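Local coordinates for protein 6-aminohexanoate-dimer hydrolase (PDB 4GB7) that probably hydrolyses the amide bond of 6-aminohexanoate dimers with a serine beta-lactamase-like fold, at residues Q183-D187 and M188-V192; E344-G348 and P349-I353; N320-N324 and G325-L329; G147-I150 and Q151-E155. One frame throughout, in Å; residues are numbered along the deposited sequence.

Contact 1: residues Q183-D187 and M188-V192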
ATOM      1  N   GLN A 183       9.270   1.183  16.356  1.00 18.58           N
ATOM      2  CA  GLN A 183       8.160   2.112  16.406  1.00 19.50           C
ATOM      3  C   GLN A 183       8.398   3.340  15.520  1.00 19.11           C
ATOM      4  O   GLN A 183       7.486   3.760  14.796  1.00 19.82           O
ATOM      5  CB  GLN A 183       7.779   2.483  17.852  1.00 21.66           C
ATOM      6  CG  GLN A 183       6.429   3.205  17.925  1.00 21.37           C
ATOM      7  CD  GLN A 183       5.273   2.351  17.409  1.00 19.23           C
ATOM      8  OE1 GLN A 183       5.037   1.257  17.886  1.00 22.38           O
ATOM      9  NE2 GLN A 183       4.533   2.871  16.438  1.00 20.64           N
ATOM     10  N   GLN A 184       9.601   3.904  15.573  1.00 22.20           N
ATOM     11  CA  GLN A 184       9.987   5.014  14.663  1.00 21.50           C
ATOM     12  C   GLN A 184       9.847   4.661  13.201  1.00 19.03           C
ATOM     13  O   GLN A 184       9.358   5.479  12.381  1.00 19.92           O
ATOM     14  CB  GLN A 184      11.386   5.545  15.018  1.00 20.52           C
ATOM     15  CG  GLN A 184      11.326   6.303  16.340  1.00 19.24           C
ATOM     16  CD  GLN A 184      12.721   6.528  16.982  1.00 22.05           C
ATOM     17  OE1 GLN A 184      13.760   5.931  16.545  1.00 20.89           O
ATOM     18  NE2 GLN A 184      12.755   7.348  18.021  1.00 26.09           N
ATOM     19  N   LEU A 185      10.260   3.446  12.861  1.00 18.68           N
ATOM     20  CA  LEU A 185      10.108   2.933  11.487  1.00 20.00           C
ATOM     21  C   LEU A 185       8.625   2.804  11.120  1.00 18.49           C
ATOM     22  O   LEU A 185       8.166   3.288  10.019  1.00 18.07           O
ATOM     23  CB  LEU A 185      10.849   1.604  11.319  1.00 20.46           C
ATOM     24  CG  LEU A 185      12.363   1.633  11.438  1.00 18.65           C
ATOM     25  CD1 LEU A 185      12.945   0.247  11.710  1.00 20.71           C
ATOM     26  CD2 LEU A 185      13.063   2.216  10.221  1.00 18.69           C
HETATM   27  N   MSE A 186       7.878   2.148  11.995  1.00 18.23           N
HETATM   28  CA  MSE A 186       6.407   2.008  11.849  1.00 19.39           C
HETATM   29  C   MSE A 186       5.692   3.350  11.604  1.00 17.63           C
HETATM   30  O   MSE A 186       4.733   3.437  10.797  1.00 19.35           O
HETATM   31  CB  MSE A 186       5.812   1.317  13.082  1.00 20.77           C
HETATM   32  CG  MSE A 186       6.105  -0.170  13.209  1.00 20.47           C
HETATM   33 SE   MSE A 186       5.036  -1.152  11.934  0.70 21.23          SE
HETATM   34  CE  MSE A 186       3.560  -1.435  13.112  1.00 19.98           C
ATOM     35  N   ASP A 187       6.174   4.405  12.269  1.00 18.38           N
ATOM     36  CA  ASP A 187       5.563   5.726  12.165  1.00 19.66           C
ATOM     37  C   ASP A 187       6.206   6.651  11.122  1.00 17.83           C
ATOM     38  O   ASP A 187       5.868   7.850  11.079  1.00 21.21           O
ATOM     39  CB  ASP A 187       5.542   6.409  13.551  1.00 22.18           C
ATOM     40  CG  ASP A 187       4.556   5.744  14.518  1.00 23.19           C
ATOM     41  OD1 ASP A 187       3.575   5.156  14.029  1.00 20.73           O
ATOM     42  OD2 ASP A 187       4.805   5.759  15.739  1.00 23.04           O
HETATM   43  N   MSE A 188       7.143   6.133  10.329  1.00 18.70           N
HETATM   44  CA  MSE A 188       7.778   6.921   9.290  1.00 18.26           C
HETATM   45  C   MSE A 188       8.451   8.179   9.896  1.00 19.70           C
HETATM   46  O   MSE A 188       8.317   9.265   9.422  1.00 18.71           O
HETATM   47  CB  MSE A 188       6.768   7.274   8.191  1.00 18.41           C
HETATM   48  CG  MSE A 188       6.479   6.101   7.326  1.00 18.13           C
HETATM   49 SE   MSE A 188       7.877   5.315   6.370  0.70 21.53          SE
HETATM   50  CE  MSE A 188       6.793   4.375   5.079  1.00 20.38           C
ATOM     51  N   GLN A 189       9.190   7.983  10.973  1.00 19.91           N
ATOM     52  CA  GLN A 189       9.898   9.064  11.607  1.00 21.97           C
ATOM     53  C   GLN A 189      11.446   8.936  11.481  1.00 20.89           C
ATOM     54  O   GLN A 189      12.217   9.470  12.307  1.00 22.90           O
ATOM     55  CB  GLN A 189       9.466   9.184  13.048  1.00 23.40           C
ATOM     56  CG  GLN A 189       8.040   9.669  13.237  1.00 25.85           C
ATOM     57  CD  GLN A 189       7.579   9.548  14.655  1.00 28.37           C
ATOM     58  OE1 GLN A 189       8.235   8.914  15.482  1.00 36.59           O
ATOM     59  NE2 GLN A 189       6.464  10.178  14.965  1.00 41.69           N
ATOM     60  N   VAL A 190      11.881   8.269  10.421  1.00 18.92           N
ATOM     61  CA  VAL A 190      13.289   8.087  10.101  1.00 23.16           C
ATOM     62  C   VAL A 190      13.617   8.889   8.848  1.00 23.47           C
ATOM     63  O   VAL A 190      13.048   8.652   7.741  1.00 20.87           O
ATOM     64  CB  VAL A 190      13.610   6.584   9.918  1.00 24.79           C
ATOM     65  CG1 VAL A 190      15.091   6.397   9.731  1.00 23.95           C
ATOM     66  CG2 VAL A 190      13.063   5.753  11.123  1.00 22.68           C
ATOM     67  N   SER A 191      14.515   9.861   9.034  1.00 22.87           N
ATOM     68  CA  SER A 191      14.805  10.869   7.997  1.00 21.39           C
ATOM     69  C   SER A 191      16.104  10.472   7.310  1.00 19.60           C
ATOM     70  O   SER A 191      17.205  10.537   7.914  1.00 23.50           O
ATOM     71  CB  SER A 191      14.901  12.257   8.620  1.00 22.56           C
ATOM     72  OG  SER A 191      13.653  12.753   9.084  1.00 26.01           O
ATOM     73  N   VAL A 192      15.988  10.083   6.058  1.00 19.80           N
ATOM     74  CA  VAL A 192      17.077   9.504   5.328  1.00 21.16           C
ATOM     75  C   VAL A 192      17.047   9.957   3.876  1.00 24.14           C
ATOM     76  O   VAL A 192      15.974  10.090   3.259  1.00 26.41           O
ATOM     77  CB  VAL A 192      16.966   7.952   5.370  1.00 23.40           C
ATOM     78  CG1 VAL A 192      17.609   7.280   4.184  1.00 27.90           C
ATOM     79  CG2 VAL A 192      17.512   7.397   6.697  1.00 25.10           C
TER
HETATM   80  O   HOH W   1       7.184   6.881  16.798  1.00 26.38           O
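The backbone of Gln189 folds back on Gln184, Gln189 N giving Gln184 O a nearly straight hydrogen bond (2.9 Å, N-H...O 170°), while N of selenomethionine Met188 reaches Leu185 O at 3.0 Å. Beyond the bend, Val190 CG2 rests on Leu185 CD2 at 3.7 Å, and Phe177 packs against both residues. The side chains of Gln184 and Gln189 cross at about a right angle; Gln184 OE1 is held by Thr181 N. Together the two backbone bonds make a Schellman motif ending helix 182-186, with Met188, at positive phi, as its C-prime residue and strand 191-193 following. Gln189 CG stands opposite its own carbonyl carbon (chi1 -69°), and the extended chain lays CD alongside Asp187 CB, 3.9 Å away. A water bridges the two tips, donating to Asp187 OD2 at 2.8 Å and to Gln189 OE1 at 2.6 Å. Gln183 NE2 also donates to Asp187 OD2 (3.0 Å), approaching from above the carboxylate plane, and Asp187 OD1 is hydrogen-bonded to His356 ND1 and Asn357 N. The Met188 side chain touches Lys143, which fits the SxxK pattern of the beta-lactamase family.

Contact 2: residues E344-G348 and P349-I353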
ATOM      1  N   GLU A 344      -1.479  14.655  16.900  1.00 25.78           N
ATOM      2  CA  GLU A 344      -0.641  13.531  17.338  1.00 27.14           C
ATOM      3  C   GLU A 344      -0.158  12.816  16.095  1.00 25.86           C
ATOM      4  O   GLU A 344      -0.962  12.559  15.171  1.00 23.58           O
ATOM      5  CB  GLU A 344      -1.414  12.527  18.198  1.00 26.03           C
ATOM      6  CG  GLU A 344      -1.939  13.100  19.494  1.00 35.74           C
ATOM      7  CD  GLU A 344      -2.759  12.116  20.303  1.00 37.96           C
ATOM      8  OE1 GLU A 344      -3.335  11.133  19.743  1.00 30.85           O
ATOM      9  OE2 GLU A 344      -2.827  12.352  21.524  1.00 42.55           O
ATOM     10  N   LEU A 345       1.140  12.515  16.073  1.00 23.00           N
ATOM     11  CA  LEU A 345       1.766  11.813  14.945  1.00 21.57           C
ATOM     12  C   LEU A 345       1.442  12.542  13.646  1.00 22.88           C
ATOM     13  O   LEU A 345       1.128  11.907  12.628  1.00 22.21           O
ATOM     14  CB  LEU A 345       1.334  10.331  14.898  1.00 22.98           C
ATOM     15  CG  LEU A 345       1.774   9.485  16.098  1.00 23.90           C
ATOM     16  CD1 LEU A 345       1.095   8.120  16.106  1.00 24.14           C
ATOM     17  CD2 LEU A 345       3.289   9.369  16.160  1.00 27.82           C
ATOM     18  N   ALA A 346       1.564  13.864  13.671  1.00 21.00           N
ATOM     19  CA  ALA A 346       1.217  14.690  12.507  1.00 19.24           C
ATOM     20  C   ALA A 346       2.264  14.482  11.430  1.00 22.72           C
ATOM     21  O   ALA A 346       3.418  14.181  11.729  1.00 22.99           O
ATOM     22  CB  ALA A 346       1.155  16.157  12.867  1.00 22.29           C
ATOM     23  N   ILE A 347       1.863  14.662  10.177  1.00 21.18           N
ATOM     24  CA  ILE A 347       2.782  14.469   9.065  1.00 21.85           C
ATOM     25  C   ILE A 347       3.687  15.702   8.822  1.00 22.09           C
ATOM     26  O   ILE A 347       4.572  15.688   7.962  1.00 26.62           O
ATOM     27  CB  ILE A 347       2.068  14.012   7.772  1.00 20.46           C
ATOM     28  CG1 ILE A 347       1.056  15.047   7.267  1.00 20.09           C
ATOM     29  CG2 ILE A 347       1.470  12.654   8.023  1.00 22.40           C
ATOM     30  CD1 ILE A 347       0.537  14.791   5.862  1.00 23.96           C
ATOM     31  N   GLY A 348       3.486  16.752   9.616  1.00 24.98           N
ATOM     32  CA  GLY A 348       4.322  17.946   9.548  1.00 27.92           C
ATOM     33  C   GLY A 348       3.795  18.945  10.556  1.00 31.81           C
ATOM     34  O   GLY A 348       2.735  18.737  11.138  1.00 29.75           O
ATOM     35  N   PRO A 349       4.522  20.038  10.768  1.00 33.73           N
ATOM     36  CA  PRO A 349       4.069  20.997  11.774  1.00 32.06           C
ATOM     37  C   PRO A 349       2.692  21.549  11.449  1.00 28.79           C
ATOM     38  O   PRO A 349       2.454  22.025  10.346  1.00 35.32           O
ATOM     39  CB  PRO A 349       5.148  22.094  11.724  1.00 41.23           C
ATOM     40  CG  PRO A 349       6.349  21.413  11.169  1.00 49.44           C
ATOM     41  CD  PRO A 349       5.803  20.425  10.170  1.00 41.94           C
ATOM     42  N   GLY A 350       1.771  21.430  12.398  1.00 30.64           N
ATOM     43  CA  GLY A 350       0.406  21.906  12.223  1.00 30.67           C
ATOM     44  C   GLY A 350      -0.466  21.069  11.304  1.00 31.04           C
ATOM     45  O   GLY A 350      -1.623  21.429  11.063  1.00 29.93           O
ATOM     46  N   ALA A 351       0.046  19.947  10.793  1.00 29.57           N
ATOM     47  CA  ALA A 351      -0.741  19.160   9.804  1.00 30.21           C
ATOM     48  C   ALA A 351      -1.980  18.509  10.438  1.00 29.43           C
ATOM     49  O   ALA A 351      -1.929  18.007  11.560  1.00 26.07           O
ATOM     50  CB  ALA A 351       0.113  18.102   9.114  1.00 29.32           C
ATOM     51  N   SER A 352      -3.090  18.517   9.710  1.00 27.49           N
ATOM     52  CA  SER A 352      -4.323  17.902  10.194  1.00 27.51           C
ATOM     53  C   SER A 352      -4.358  16.395   9.937  1.00 22.45           C
ATOM     54  O   SER A 352      -5.184  15.685  10.535  1.00 29.64           O
ATOM     55  CB  SER A 352      -5.543  18.532   9.532  1.00 31.64           C
ATOM     56  OG  SER A 352      -5.360  18.549   8.142  1.00 34.07           O
ATOM     57  N   ILE A 353      -3.451  15.935   9.073  1.00 22.40           N
ATOM     58  CA  ILE A 353      -3.258  14.508   8.723  1.00 21.91           C
ATOM     59  C   ILE A 353      -2.185  13.915   9.634  1.00 19.55           C
ATOM     60  O   ILE A 353      -1.166  14.555   9.911  1.00 23.39           O
ATOM     61  CB  ILE A 353      -2.816  14.350   7.237  1.00 24.51           C
ATOM     62  CG1 ILE A 353      -3.913  14.891   6.322  1.00 22.80           C
ATOM     63  CG2 ILE A 353      -2.507  12.885   6.870  1.00 23.48           C
ATOM     64  CD1 ILE A 353      -3.442  15.027   4.873  1.00 28.51           C
TER
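Ile347 and Ile353 form the apolar centre, Ile347 CD1 lying 3.7 Å from Ile353 CB and equally close to its CG2 branch. Ile347 CG1 sits between the backbone N and the carbonyl carbon (chi1 62°), a torsion that swings the ethyl arm across the loop to Ile353. On its way CG1 also meets the methyl of Ala351, with 3.7 Å between Ile347 CG1 and Ala351 CB. Ala346 CB is a looser neighbour, 4.4 Å from Ala351 CB. Trp360 of strand 359-361 touches both isoleucines, and Phe247 and Tyr355 add to the surroundings of Ile347, so the apolar side of the loop is laid on the body of the protein. The chain here links helix 332-338 to strand 354-356 and reverses through a type II beta turn from Gly348 to Ala351, with Pro349 and Gly350 at the corners; Gly350 takes the positive phi that this turn has at its third position. Ala351 N closes the turn on Gly348 O at 3.0 Å, and the Ala351 methyl stands 3.4 Å from Gly348 O. A second backbone bond, from Ile347 N to Ile353 O (3.0 Å), fastens the base of the loop. Ile353 O also receives a CA-H...O contact from Ala346 CA at 3.5 Å. Farther out, Ser352 O is hydrogen-bonded to His363 ND1 and Glu344 OE1 to Gln341 N.

Contact 3: residues N320-N324 and G325-L329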
ATOM      1  N   ASN A 320     -11.641  -5.077  13.050  1.00 20.53           N
ATOM      2  CA  ASN A 320     -10.628  -5.105  14.108  1.00 18.46           C
ATOM      3  C   ASN A 320      -9.817  -6.403  14.177  1.00 19.58           C
ATOM      4  O   ASN A 320      -9.390  -6.857  15.266  1.00 21.09           O
ATOM      5  CB  ASN A 320     -11.263  -4.749  15.452  1.00 21.88           C
ATOM      6  CG  ASN A 320     -12.054  -3.455  15.379  1.00 25.61           C
ATOM      7  OD1 ASN A 320     -11.544  -2.432  14.881  1.00 26.85           O
ATOM      8  ND2 ASN A 320     -13.312  -3.494  15.822  1.00 28.64           N
ATOM      9  N   GLY A 321      -9.555  -6.971  13.000  1.00 20.11           N
ATOM     10  CA  GLY A 321      -8.696  -8.135  12.846  1.00 21.36           C
ATOM     11  C   GLY A 321      -9.358  -9.480  13.084  1.00 19.16           C
ATOM     12  O   GLY A 321      -8.673 -10.492  13.101  1.00 19.64           O
ATOM     13  N   GLU A 322     -10.688  -9.489  13.275  1.00 19.53           N
ATOM     14  CA  GLU A 322     -11.451 -10.684  13.504  1.00 18.26           C
ATOM     15  C   GLU A 322     -12.066 -11.212  12.205  1.00 18.92           C
ATOM     16  O   GLU A 322     -12.651 -10.440  11.433  1.00 21.55           O
ATOM     17  CB  GLU A 322     -12.553 -10.378  14.519  1.00 22.59           C
ATOM     18  CG  GLU A 322     -13.192 -11.635  15.066  1.00 28.89           C
ATOM     19  CD  GLU A 322     -14.196 -11.378  16.156  1.00 37.67           C
ATOM     20  OE1 GLU A 322     -14.101 -10.351  16.858  1.00 49.35           O
ATOM     21  OE2 GLU A 322     -15.085 -12.222  16.321  1.00 46.34           O
ATOM     22  N   TYR A 323     -11.952 -12.529  12.002  1.00 20.90           N
ATOM     23  CA  TYR A 323     -12.575 -13.268  10.847  1.00 19.55           C
ATOM     24  C   TYR A 323     -13.197 -14.552  11.362  1.00 20.02           C
ATOM     25  O   TYR A 323     -12.497 -15.372  11.969  1.00 21.68           O
ATOM     26  CB  TYR A 323     -11.534 -13.582   9.784  1.00 21.72           C
ATOM     27  CG  TYR A 323     -12.080 -14.234   8.539  1.00 16.60           C
ATOM     28  CD1 TYR A 323     -12.681 -13.472   7.568  1.00 21.12           C
ATOM     29  CD2 TYR A 323     -12.043 -15.606   8.362  1.00 18.73           C
ATOM     30  CE1 TYR A 323     -13.216 -14.061   6.436  1.00 22.33           C
ATOM     31  CE2 TYR A 323     -12.545 -16.194   7.237  1.00 18.91           C
ATOM     32  CZ  TYR A 323     -13.114 -15.417   6.268  1.00 19.50           C
ATOM     33  OH  TYR A 323     -13.677 -16.007   5.172  1.00 23.56           O
ATOM     34  N   ASN A 324     -14.512 -14.692  11.166  1.00 20.08           N
ATOM     35  CA  ASN A 324     -15.263 -15.850  11.664  1.00 21.71           C
ATOM     36  C   ASN A 324     -14.828 -16.239  13.066  1.00 24.35           C
ATOM     37  O   ASN A 324     -14.484 -17.381  13.332  1.00 27.36           O
ATOM     38  CB  ASN A 324     -15.099 -17.014  10.721  1.00 22.70           C
ATOM     39  CG  ASN A 324     -15.739 -16.775   9.396  1.00 21.76           C
ATOM     40  OD1 ASN A 324     -16.523 -15.842   9.247  1.00 25.21           O
ATOM     41  ND2 ASN A 324     -15.392 -17.605   8.409  1.00 28.67           N
ATOM     42  N   GLY A 325     -14.849 -15.245  13.955  1.00 22.91           N
ATOM     43  CA  GLY A 325     -14.577 -15.462  15.359  1.00 27.65           C
ATOM     44  C   GLY A 325     -13.160 -15.664  15.789  1.00 26.57           C
ATOM     45  O   GLY A 325     -12.934 -15.864  17.006  1.00 35.10           O
ATOM     46  N   LYS A 326     -12.224 -15.636  14.830  1.00 26.62           N
ATOM     47  CA  LYS A 326     -10.789 -15.777  15.120  0.60 26.16           C
ATOM     48  C   LYS A 326     -10.066 -14.443  14.964  1.00 22.05           C
ATOM     49  O   LYS A 326     -10.308 -13.685  14.012  1.00 23.08           O
ATOM     50  CB  LYS A 326     -10.140 -16.814  14.194  0.60 26.59           C
ATOM     51  CG  LYS A 326      -8.773 -17.297  14.644  0.60 34.16           C
ATOM     52  CD  LYS A 326      -8.367 -18.559  13.887  0.60 37.86           C
ATOM     53  CE  LYS A 326      -6.974 -19.011  14.279  0.60 43.04           C
ATOM     54  NZ  LYS A 326      -5.965 -17.958  13.975  0.60 47.68           N
ATOM     55  N   GLN A 327      -9.161 -14.167  15.899  1.00 23.93           N
ATOM     56  CA  GLN A 327      -8.312 -13.008  15.847  1.00 21.90           C
ATOM     57  C   GLN A 327      -7.116 -13.263  14.913  1.00 21.01           C
ATOM     58  O   GLN A 327      -6.050 -13.667  15.318  1.00 24.98           O
ATOM     59  CB  GLN A 327      -7.856 -12.655  17.273  1.00 26.19           C
ATOM     60  CG  GLN A 327      -7.487 -11.211  17.442  1.00 27.04           C
ATOM     61  CD  GLN A 327      -8.661 -10.274  17.238  1.00 26.31           C
ATOM     62  OE1 GLN A 327      -9.751 -10.492  17.782  1.00 31.69           O
ATOM     63  NE2 GLN A 327      -8.440  -9.210  16.454  1.00 26.55           N
ATOM     64  N   ILE A 328      -7.323 -12.956  13.647  1.00 19.07           N
ATOM     65  CA  ILE A 328      -6.315 -13.106  12.610  1.00 17.65           C
ATOM     66  C   ILE A 328      -5.159 -12.139  12.808  1.00 21.04           C
ATOM     67  O   ILE A 328      -3.971 -12.530  12.660  1.00 21.92           O
ATOM     68  CB  ILE A 328      -6.910 -12.922  11.202  1.00 18.24           C
ATOM     69  CG1 ILE A 328      -8.110 -13.841  11.015  1.00 22.93           C
ATOM     70  CG2 ILE A 328      -5.844 -13.187  10.142  1.00 20.05           C
ATOM     71  CD1 ILE A 328      -7.885 -15.293  11.235  1.00 21.58           C
ATOM     72  N   LEU A 329      -5.504 -10.891  13.113  1.00 19.88           N
ATOM     73  CA  LEU A 329      -4.544  -9.855  13.364  1.00 19.87           C
ATOM     74  C   LEU A 329      -4.911  -9.133  14.653  1.00 20.27           C
ATOM     75  O   LEU A 329      -6.036  -9.131  15.064  1.00 22.09           O
ATOM     76  CB  LEU A 329      -4.555  -8.867  12.183  1.00 21.07           C
ATOM     77  CG  LEU A 329      -3.913  -9.365  10.877  1.00 19.19           C
ATOM     78  CD1 LEU A 329      -4.109  -8.312   9.807  1.00 20.98           C
ATOM     79  CD2 LEU A 329      -2.456  -9.733  11.047  1.00 21.28           C
TER
HETATM   80  O   HOH W   2     -16.012 -12.553  13.648  1.00 33.53           O
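Tyr323 and Lys326 pair across a short beta hairpin with a two-residue loop, strand 322-323 against strand 326-327, closed by a type I' turn with Asn324 and Gly325 at its corners, both at positive phi. Backbone bonds run both ways in this pair: Tyr323 N to Lys326 O (2.8 Å) and Lys326 N to Tyr323 O (2.9 Å). Glu322 and Gln327 form the adjoining non-hydrogen-bonded pair. At the open end Leu329 N donates to Gly321 O at 3.2 Å, and Ile328 N adds a weak bond to the same oxygen. Among side-chain bonds, the Gln327 amide is the clasp. Its CG lies anti to the backbone N (chi1 -155°) and the chain bends at the next bond (chi2 64°), carrying NE2 back to two carbonyls, Asn320 O and Leu329 O, each 2.8 Å from Gln327 NE2. Both acceptors lie close to the amide plane, which fixes its rotation. Asn320 turns its own OD1 to Thr334 and Lys338. The apolar contact is Tyr323 CB against Ile328 CG1 at 3.6 Å; Tyr323 also touches Leu316 of helix 307-318, whose end is a Schellman motif with Asn320 as C-prime residue. On the solvent side, one water accepts from Gly325 N at 2.9 Å and donates to Glu322 OE2 at 2.8 Å.

Contact 4: residues G147-I150 and Q151-E155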
ATOM      1  N   GLY A 147       3.433  -3.757   8.278  1.00 18.41           N
ATOM      2  CA  GLY A 147       3.019  -3.184   9.575  1.00 18.83           C
ATOM      3  C   GLY A 147       2.213  -4.168  10.432  1.00 17.72           C
ATOM      4  O   GLY A 147       2.444  -4.326  11.630  1.00 17.68           O
ATOM      5  N   ALA A 148       1.264  -4.839   9.805  1.00 17.15           N
ATOM      6  CA  ALA A 148       0.401  -5.796  10.500  1.00 18.39           C
ATOM      7  C   ALA A 148       1.194  -6.938  11.100  1.00 17.14           C
ATOM      8  O   ALA A 148       0.908  -7.344  12.236  1.00 19.28           O
ATOM      9  CB  ALA A 148      -0.646  -6.335   9.546  1.00 17.34           C
ATOM     10  N   ILE A 149       2.168  -7.457  10.340  1.00 16.82           N
ATOM     11  CA  ILE A 149       3.002  -8.584  10.790  1.00 16.47           C
ATOM     12  C   ILE A 149       3.936  -8.118  11.889  1.00 16.89           C
ATOM     13  O   ILE A 149       4.143  -8.865  12.880  1.00 19.39           O
ATOM     14  CB  ILE A 149       3.770  -9.300   9.631  1.00 18.49           C
ATOM     15  CG1 ILE A 149       2.724  -9.890   8.648  1.00 20.98           C
ATOM     16  CG2 ILE A 149       4.726 -10.385  10.167  1.00 18.26           C
ATOM     17  CD1 ILE A 149       3.264 -10.261   7.279  1.00 25.00           C
ATOM     18  N   ILE A 150       4.505  -6.918  11.752  1.00 17.84           N
ATOM     19  CA  ILE A 150       5.306  -6.375  12.853  1.00 16.97           C
ATOM     20  C   ILE A 150       4.525  -6.297  14.172  1.00 18.05           C
ATOM     21  O   ILE A 150       5.009  -6.734  15.259  1.00 19.22           O
ATOM     22  CB  ILE A 150       5.883  -4.989  12.523  1.00 17.96           C
ATOM     23  CG1 ILE A 150       7.037  -5.140  11.499  1.00 16.97           C
ATOM     24  CG2 ILE A 150       6.386  -4.286  13.800  1.00 17.74           C
ATOM     25  CD1 ILE A 150       8.334  -5.810  11.965  1.00 18.93           C
ATOM     26  N   GLN A 151       3.302  -5.810  14.080  1.00 19.07           N
ATOM     27  CA  GLN A 151       2.429  -5.693  15.271  1.00 18.45           C
ATOM     28  C   GLN A 151       2.145  -7.070  15.868  1.00 18.40           C
ATOM     29  O   GLN A 151       2.180  -7.243  17.105  1.00 20.57           O
ATOM     30  CB  GLN A 151       1.126  -4.982  14.949  1.00 19.60           C
ATOM     31  CG  GLN A 151       0.366  -4.479  16.178  1.00 20.88           C
ATOM     32  CD  GLN A 151       1.166  -3.426  16.927  1.00 24.92           C
ATOM     33  OE1 GLN A 151       1.724  -2.497  16.322  1.00 24.09           O
ATOM     34  NE2 GLN A 151       1.276  -3.585  18.232  1.00 23.05           N
ATOM     35  N   SER A 152       1.887  -8.053  14.995  1.00 19.36           N
ATOM     36  CA  SER A 152       1.629  -9.445  15.437  1.00 17.56           C
ATOM     37  C   SER A 152       2.859  -9.982  16.165  1.00 20.34           C
ATOM     38  O   SER A 152       2.732 -10.548  17.235  1.00 22.15           O
ATOM     39  CB  SER A 152       1.280 -10.364  14.270  1.00 21.48           C
ATOM     40  OG  SER A 152       0.170  -9.838  13.570  1.00 22.55           O
ATOM     41  N   LEU A 153       4.039  -9.831  15.569  1.00 18.22           N
ATOM     42  CA  LEU A 153       5.255 -10.338  16.203  1.00 18.91           C
ATOM     43  C   LEU A 153       5.555  -9.686  17.532  1.00 18.99           C
ATOM     44  O   LEU A 153       6.053 -10.355  18.495  1.00 19.34           O
ATOM     45  CB  LEU A 153       6.442 -10.199  15.244  1.00 20.69           C
ATOM     46  CG  LEU A 153       6.479 -11.095  14.010  1.00 21.08           C
ATOM     47  CD1 LEU A 153       7.497 -10.551  13.030  1.00 25.72           C
ATOM     48  CD2 LEU A 153       6.818 -12.521  14.368  1.00 23.61           C
ATOM     49  N   ALA A 154       5.252  -8.388  17.611  1.00 19.36           N
ATOM     50  CA  ALA A 154       5.499  -7.623  18.852  1.00 22.32           C
ATOM     51  C   ALA A 154       4.581  -8.143  19.974  1.00 21.73           C
ATOM     52  O   ALA A 154       5.028  -8.461  21.117  1.00 23.76           O
ATOM     53  CB  ALA A 154       5.328  -6.134  18.618  1.00 21.20           C
ATOM     54  N   GLU A 155       3.319  -8.326  19.628  1.00 22.65           N
ATOM     55  CA  GLU A 155       2.346  -8.915  20.565  1.00 20.96           C
ATOM     56  C   GLU A 155       2.587 -10.412  20.945  1.00 22.79           C
ATOM     57  O   GLU A 155       2.120 -10.868  21.990  1.00 28.50           O
ATOM     58  CB  GLU A 155       0.928  -8.591  20.092  1.00 25.11           C
ATOM     59  CG  GLU A 155       0.742  -7.055  20.099  1.00 23.23           C
ATOM     60  CD  GLU A 155      -0.676  -6.545  19.905  1.00 26.99           C
ATOM     61  OE1 GLU A 155      -1.660  -7.292  20.089  1.00 30.65           O
ATOM     62  OE2 GLU A 155      -0.805  -5.356  19.565  1.00 26.61           O
TER
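Leu153 lies side by side with Ile149, one turn earlier, both side chains pointing the same way. Leu153 CB sits over the carbonyls of the preceding turn, 3.6 Å from Ile149 O. The next atom, Leu153 CG, comes nearer to Ile149 O (3.4 Å), since chi1 of -70° holds it beside the backbone N that donates to that oxygen. At the tip, Leu153 CD1 meets the CG2 branch of Ile149 at 4.0 Å and stays 3.8 Å from Ile149 O. These are i to i+4 contacts of the buried helix 143-155, which probably carries the SxxK lysine at its start, as in serine beta-lactamase relatives. Helices 251-265 and 269-278 pack against this side: Ile149 touches Ile261 and Val273, and Leu153 touches Thr265 and Arg276. The backbone bonds are regular, among them Leu153 N to Ile149 O at 2.9 Å. Ala148 O takes two donors, Ser152 N at 3.0 Å and the hydroxyl Ser152 OG at 2.9 Å, which arrive from opposite faces of the carbonyl plane; the buried serine hydroxyl thus satisfies its proton within its own helix. Gln151 leaves on another flank, bent at chi2 (63°), and its NE2 donates to the anti side of Glu155 OE2 at 3.0 Å. Ser332 OG, at the start of helix 332-338, is a second partner of Glu155 OE2.

Contacts 1 and 4 are buried, contacts 2 and 3 lie at the surface. Contact 4 lies within one continuous helix, whereas contact 1 ends a helix; they meet where the selenomethionine Met186 sets CE 3.4 Å from Gly147 O and SE against Ile150. On another flank of contact 4, Leu329 of contact 3 packs its CD2 3.6 Å from Ser152 OG, tying the hairpin to helix 143-155. Contact 2 reaches contact 1 through Leu345 CD2, 3.5 Å from Gln189 NE2, but stays about 17 Å from contact 3 at the nearest atoms. Waters bridge side chains or backbone in contacts 1 and 3, while contact 2 relies on aliphatic packing and two backbone bonds, one of them closing a turn.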